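Side-chain contacts in Ton_1535 (Thermococcus onnurineus, PDB 3ZPJ), which is of unknown function but folds as an alpha-solenoid of successive helices in which one helical turn runs left-handed: residues M1-L4 and E5-L9; L120-H123 and L124-G128. All coordinates share one frame; numbering follows the deposited sequence.

Interaction 1 (M1-L4 and E5-L9); sequences MTTL and EEINL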
ATOM      1  N   MET A   1     -25.070  17.592   4.586  1.00 37.13           N
ATOM      2  CA  MET A   1     -24.901  16.829   3.331  1.00 44.01           C
ATOM      3  C   MET A   1     -25.323  17.650   2.102  1.00 50.31           C
ATOM      4  O   MET A   1     -24.593  17.723   1.114  1.00 51.50           O
ATOM      5  CB  MET A   1     -25.651  15.503   3.375  1.00 48.50           C
ATOM      6  CG  MET A   1     -24.951  14.299   2.701  1.00 45.86           C
ATOM      7  SD  MET A   1     -23.325  13.787   3.334  1.00 39.84           S
ATOM      8  CE  MET A   1     -23.385  12.016   3.087  1.00 69.62           C
ATOM      9  N   THR A   2     -26.476  18.305   2.158  1.00 37.22           N
ATOM     10  CA  THR A   2     -26.771  19.277   1.119  1.00 50.04           C
ATOM     11  C   THR A   2     -25.923  20.534   1.325  1.00 53.01           C
ATOM     12  O   THR A   2     -25.606  21.243   0.373  1.00 53.94           O
ATOM     13  CB  THR A   2     -28.289  19.615   0.981  1.00 53.99           C
ATOM     14  OG1 THR A   2     -28.740  20.396   2.091  1.00 56.23           O
ATOM     15  CG2 THR A   2     -29.119  18.353   0.875  1.00 54.17           C
ATOM     16  N   THR A   3     -25.538  20.805   2.565  1.00 47.80           N
ATOM     17  CA  THR A   3     -24.650  21.927   2.806  1.00 43.27           C
ATOM     18  C   THR A   3     -23.303  21.690   2.121  1.00 48.64           C
ATOM     19  O   THR A   3     -22.729  22.603   1.531  1.00 50.05           O
ATOM     20  CB  THR A   3     -24.447  22.205   4.299  1.00 45.77           C
ATOM     21  OG1 THR A   3     -25.698  22.576   4.897  1.00 48.14           O
ATOM     22  CG2 THR A   3     -23.473  23.342   4.479  1.00 47.48           C
ATOM     23  N   LEU A   4     -22.804  20.460   2.188  1.00 47.20           N
ATOM     24  CA  LEU A   4     -21.557  20.119   1.515  1.00 44.82           C
ATOM     25  C   LEU A   4     -21.679  20.232  -0.010  1.00 49.88           C
ATOM     26  O   LEU A   4     -20.695  20.489  -0.709  1.00 49.46           O
ATOM     27  CB  LEU A   4     -21.090  18.702   1.876  1.00 38.19           C
ATOM     28  CG  LEU A   4     -20.813  18.264   3.313  1.00 49.69           C
ATOM     29  CD1 LEU A   4     -19.995  17.007   3.265  1.00 48.36           C
ATOM     30  CD2 LEU A   4     -20.103  19.316   4.126  1.00 50.70           C
ATOM     31  N   GLU A   5     -22.882  20.011  -0.523  1.00 54.43           N
ATOM     32  CA  GLU A   5     -23.126  20.085  -1.960  1.00 56.57           C
ATOM     33  C   GLU A   5     -23.076  21.545  -2.409  1.00 53.52           C
ATOM     34  O   GLU A   5     -22.448  21.867  -3.416  1.00 57.82           O
ATOM     35  CB  GLU A   5     -24.484  19.459  -2.303  1.00 63.83           C
ATOM     36  CG  GLU A   5     -24.588  18.880  -3.714  1.00 73.24           C
ATOM     37  CD  GLU A   5     -25.991  18.365  -4.050  1.00 74.05           C
ATOM     38  OE1 GLU A   5     -26.795  18.113  -3.125  1.00 75.04           O
ATOM     39  OE2 GLU A   5     -26.298  18.220  -5.247  1.00 78.50           O
ATOM     40  N   GLU A   6     -23.736  22.419  -1.650  1.00 42.34           N
ATOM     41  CA  GLU A   6     -23.676  23.860  -1.882  1.00 47.15           C
ATOM     42  C   GLU A   6     -22.239  24.400  -1.830  1.00 51.93           C
ATOM     43  O   GLU A   6     -21.824  25.191  -2.672  1.00 58.90           O
ATOM     44  CB  GLU A   6     -24.552  24.589  -0.865  1.00 46.19           C
ATOM     45  CG  GLU A   6     -26.002  24.160  -0.937  1.00 57.69           C
ATOM     46  CD  GLU A   6     -26.889  24.851   0.081  1.00 68.07           C
ATOM     47  OE1 GLU A   6     -26.386  25.253   1.154  1.00 72.26           O
ATOM     48  OE2 GLU A   6     -28.098  24.988  -0.197  1.00 73.07           O
ATOM     49  N   ILE A   7     -21.475  23.956  -0.844  1.00 47.08           N
ATOM     50  CA  ILE A   7     -20.080  24.354  -0.740  1.00 50.12           C
ATOM     51  C   ILE A   7     -19.226  23.894  -1.931  1.00 52.18           C
ATOM     52  O   ILE A   7     -18.452  24.678  -2.478  1.00 56.69           O
ATOM     53  CB  ILE A   7     -19.477  23.864   0.580  1.00 47.52           C
ATOM     54  CG1 ILE A   7     -20.059  24.690   1.736  1.00 45.95           C
ATOM     55  CG2 ILE A   7     -17.966  23.952   0.537  1.00 40.51           C
ATOM     56  CD1 ILE A   7     -19.843  24.073   3.093  1.00 49.73           C
ATOM     57  N   ASN A   8     -19.365  22.634  -2.332  1.00 50.08           N
ATOM     58  CA  ASN A   8     -18.628  22.124  -3.487  1.00 55.36           C
ATOM     59  C   ASN A   8     -18.945  22.904  -4.752  1.00 57.64           C
ATOM     60  O   ASN A   8     -18.060  23.199  -5.547  1.00 68.84           O
ATOM     61  CB  ASN A   8     -18.930  20.644  -3.723  1.00 54.37           C
ATOM     62  CG  ASN A   8     -18.185  19.740  -2.768  1.00 64.55           C
ATOM     63  OD1 ASN A   8     -17.020  19.979  -2.454  1.00 69.85           O
ATOM     64  ND2 ASN A   8     -18.855  18.691  -2.294  1.00 67.25           N
ATOM     65  N   LEU A   9     -20.217  23.239  -4.920  1.00 49.09           N
ATOM     66  CA  LEU A   9     -20.692  23.855  -6.140  1.00 56.90           C
ATOM     67  C   LEU A   9     -20.134  25.271  -6.218  1.00 67.31           C
ATOM     68  O   LEU A   9     -19.624  25.689  -7.255  1.00 71.21           O
ATOM     69  CB  LEU A   9     -22.227  23.850  -6.152  1.00 54.53           C
ATOM     70  CG  LEU A   9     -23.088  24.235  -7.363  1.00 56.01           C
ATOM     71  CD1 LEU A   9     -23.503  25.671  -7.245  1.00 49.51           C
ATOM     72  CD2 LEU A   9     -22.409  23.973  -8.718  1.00 54.62           C
TER
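The carbonyls of M1, T2, T3 and L4 receive the N-H groups of E5, E6, I7 and N8, a ladder of i to i+4 hydrogen bonds that starts helix 2-12, slack at its first rung, where E5 N lies 3.3 Å from M1 O.

Among the side chains the direct apolar touch is between T3 and I7, one turn apart, which cross obliquely, T3 CG2 meeting I7 CD1 at 4.0 Å. T3 OG1 lies beside the backbone N (chi1 -63°), which leaves CG2 anti to that N and turned to the isoleucine. I7 CG1 lies beside its own backbone N (chi1 -72°), a setting that brings it back over the preceding turn, where it rests on T3 O at 3.4 Å and carries CD1 on to the threonine methyl. T2 O is lined by carbon as well as by N-H groups: besides the bond from E6 N and a weak one from E5 N, it has E5 CB at 3.4 Å and E6 CG at 3.2 Å. The extended chain of E6 then runs back alongside the first turn, OE1 coming to 4.1 Å from T3 CA. N8 folds back over L4: ND2 is 3.0 Å from L4 O, but the angle is too poor for a hydrogen bond. The contact lies at the surface, with I7 buried and touching V23. T3 and L4 lean on I26, L4 reaches E31 and V35 of helix 29-45, and E6 has a long, weak ion pair with K22 at the end of helix 16-22.

Interaction 2 (L120-H123 and L124-G128); sequences LAYH and LAIAG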
ATOM      1  N   LEU A 120      -4.681   9.431  14.346  1.00 30.43           N
ATOM      2  CA  LEU A 120      -3.487  10.230  14.179  1.00 35.59           C
ATOM      3  C   LEU A 120      -2.430   9.431  13.429  1.00 33.62           C
ATOM      4  O   LEU A 120      -1.760   9.953  12.546  1.00 41.98           O
ATOM      5  CB  LEU A 120      -2.998  10.640  15.556  1.00 31.21           C
ATOM      6  CG  LEU A 120      -1.592  11.107  15.923  1.00 47.28           C
ATOM      7  CD1 LEU A 120      -0.985  12.044  14.919  1.00 49.75           C
ATOM      8  CD2 LEU A 120      -1.705  11.795  17.295  1.00 50.07           C
ATOM      9  N   ALA A 121      -2.290   8.160  13.779  1.00 27.98           N
ATOM     10  CA  ALA A 121      -1.401   7.285  13.031  1.00 29.30           C
ATOM     11  C   ALA A 121      -1.842   7.206  11.567  1.00 35.56           C
ATOM     12  O   ALA A 121      -1.016   7.182  10.656  1.00 38.62           O
ATOM     13  CB  ALA A 121      -1.383   5.904  13.647  1.00 26.95           C
ATOM     14  N   TYR A 122      -3.150   7.152  11.339  1.00 36.23           N
ATOM     15  CA  TYR A 122      -3.643   7.064   9.975  1.00 32.74           C
ATOM     16  C   TYR A 122      -3.266   8.328   9.225  1.00 36.46           C
ATOM     17  O   TYR A 122      -2.844   8.251   8.058  1.00 32.13           O
ATOM     18  CB  TYR A 122      -5.152   6.838   9.933  1.00 36.19           C
ATOM     19  CG  TYR A 122      -5.755   7.070   8.567  1.00 40.15           C
ATOM     20  CD1 TYR A 122      -5.665   6.098   7.581  1.00 42.53           C
ATOM     21  CD2 TYR A 122      -6.403   8.262   8.258  1.00 29.36           C
ATOM     22  CE1 TYR A 122      -6.201   6.297   6.331  1.00 34.68           C
ATOM     23  CE2 TYR A 122      -6.928   8.476   6.999  1.00 32.78           C
ATOM     24  CZ  TYR A 122      -6.836   7.480   6.045  1.00 37.76           C
ATOM     25  OH  TYR A 122      -7.374   7.669   4.792  1.00 44.42           O
ATOM     26  N   HIS A 123      -3.379   9.484   9.898  1.00 28.51           N
ATOM     27  CA  HIS A 123      -2.986  10.749   9.265  1.00 29.28           C
ATOM     28  C   HIS A 123      -1.487  10.845   8.995  1.00 32.36           C
ATOM     29  O   HIS A 123      -1.069  11.356   7.948  1.00 29.96           O
ATOM     30  CB  HIS A 123      -3.548  11.961  10.000  1.00 30.81           C
ATOM     31  CG  HIS A 123      -5.022  12.107   9.817  1.00 35.28           C
ATOM     32  ND1 HIS A 123      -5.574  12.689   8.696  1.00 34.11           N
ATOM     33  CD2 HIS A 123      -6.063  11.690  10.574  1.00 41.71           C
ATOM     34  CE1 HIS A 123      -6.891  12.639   8.783  1.00 37.82           C
ATOM     35  NE2 HIS A 123      -7.215  12.040   9.911  1.00 40.58           N
ATOM     36  N   LEU A 124      -0.686  10.295   9.899  1.00 31.36           N
ATOM     37  CA  LEU A 124       0.747  10.226   9.672  1.00 30.91           C
ATOM     38  C   LEU A 124       1.060   9.428   8.401  1.00 31.11           C
ATOM     39  O   LEU A 124       1.988   9.756   7.662  1.00 35.49           O
ATOM     40  CB  LEU A 124       1.442   9.597  10.873  1.00 26.49           C
ATOM     41  CG  LEU A 124       1.701  10.534  12.051  1.00 36.71           C
ATOM     42  CD1 LEU A 124       2.072   9.703  13.265  1.00 25.84           C
ATOM     43  CD2 LEU A 124       2.823  11.539  11.704  1.00 31.73           C
ATOM     44  N   ALA A 125       0.285   8.383   8.147  1.00 32.03           N
ATOM     45  CA  ALA A 125       0.501   7.567   6.944  1.00 32.78           C
ATOM     46  C   ALA A 125       0.080   8.309   5.692  1.00 33.65           C
ATOM     47  O   ALA A 125       0.811   8.319   4.711  1.00 43.74           O
ATOM     48  CB  ALA A 125      -0.224   6.238   7.037  1.00 29.54           C
ATOM     49  N   ILE A 126      -1.098   8.926   5.728  1.00 44.26           N
ATOM     50  CA  ILE A 126      -1.567   9.791   4.639  1.00 39.36           C
ATOM     51  C   ILE A 126      -0.527  10.866   4.329  1.00 42.47           C
ATOM     52  O   ILE A 126      -0.309  11.223   3.174  1.00 49.04           O
ATOM     53  CB  ILE A 126      -2.901  10.498   5.002  1.00 47.41           C
ATOM     54  CG1 ILE A 126      -4.040   9.499   5.144  1.00 44.91           C
ATOM     55  CG2 ILE A 126      -3.269  11.521   3.971  1.00 54.54           C
ATOM     56  CD1 ILE A 126      -3.969   8.352   4.210  1.00 46.81           C
ATOM     57  N   ALA A 127       0.127  11.363   5.373  1.00 43.73           N
ATOM     58  CA  ALA A 127       1.135  12.426   5.260  1.00 34.21           C
ATOM     59  C   ALA A 127       2.415  11.968   4.569  1.00 38.84           C
ATOM     60  O   ALA A 127       3.278  12.780   4.248  1.00 47.17           O
ATOM     61  CB  ALA A 127       1.471  12.943   6.645  1.00 39.39           C
ATOM     62  N   GLY A 128       2.552  10.663   4.360  1.00 42.98           N
ATOM     63  CA  GLY A 128       3.777  10.129   3.804  1.00 39.23           C
ATOM     64  C   GLY A 128       4.849   9.853   4.846  1.00 36.24           C
ATOM     65  O   GLY A 128       6.033   9.914   4.545  1.00 40.10           O
TER
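L124 and I126 build the contact with the turn before them, and H123 joins it through its backbone. L124 lies side by side with L120, both pointing the same way, and their CD1 methyls meet at 4.2 Å; L124 CG also packs on L120 O. The I126 side chain crosses under the ring of Y122. Its CG1 sits 3.8 Å from the ring centroid, 24° off the normal and offset toward the rim, a CH-pi contact, and CD1 reaches on to Y122 CZ at 3.5 Å. Y122 CG is anti to the backbone N (chi1 166°) and lies beside the carbonyl carbon, which swings the ring along the helix to meet I126. CD2 of that ring stands over the centre of one face of the H123 imidazole, whose ND1 is hydrogen-bonded to S82. With an alanine here in place of Y122, I126 CG1 and CD1 would probably lose the aromatic face they rest on, and the imidazole its neighbour over one face.

H123 O takes A127 N at 2.8 Å, and A127 CB packs against the same oxygen. G128, with positive phi (86°), adds a bond from its N to A125 O at 2.9 Å. The pairing of a left-handed glycine with bonds back into the last turn is the Schellman motif, which closes helix 110-126 before the solenoid chain turns into helix 130-146.

Read from the N terminus, interaction 1 begins the first helix, 2-12, and is complete well before interaction 2 opens at the C-terminal end of helix 110-126. Each is a single unbroken run of chain, so neither closes a loop, and the two stand in series without nesting or crossing. Their centres are 27 Å apart and their nearest atoms about 15 Å, with no touch between them. Interaction 1 belongs to the outer end of the solenoid and leans on helix 29-45 and the loop before it. Interaction 2 lies further inside, where helix 110-126 packs against helices 70-86, 90-104, 130-146 and 151-170.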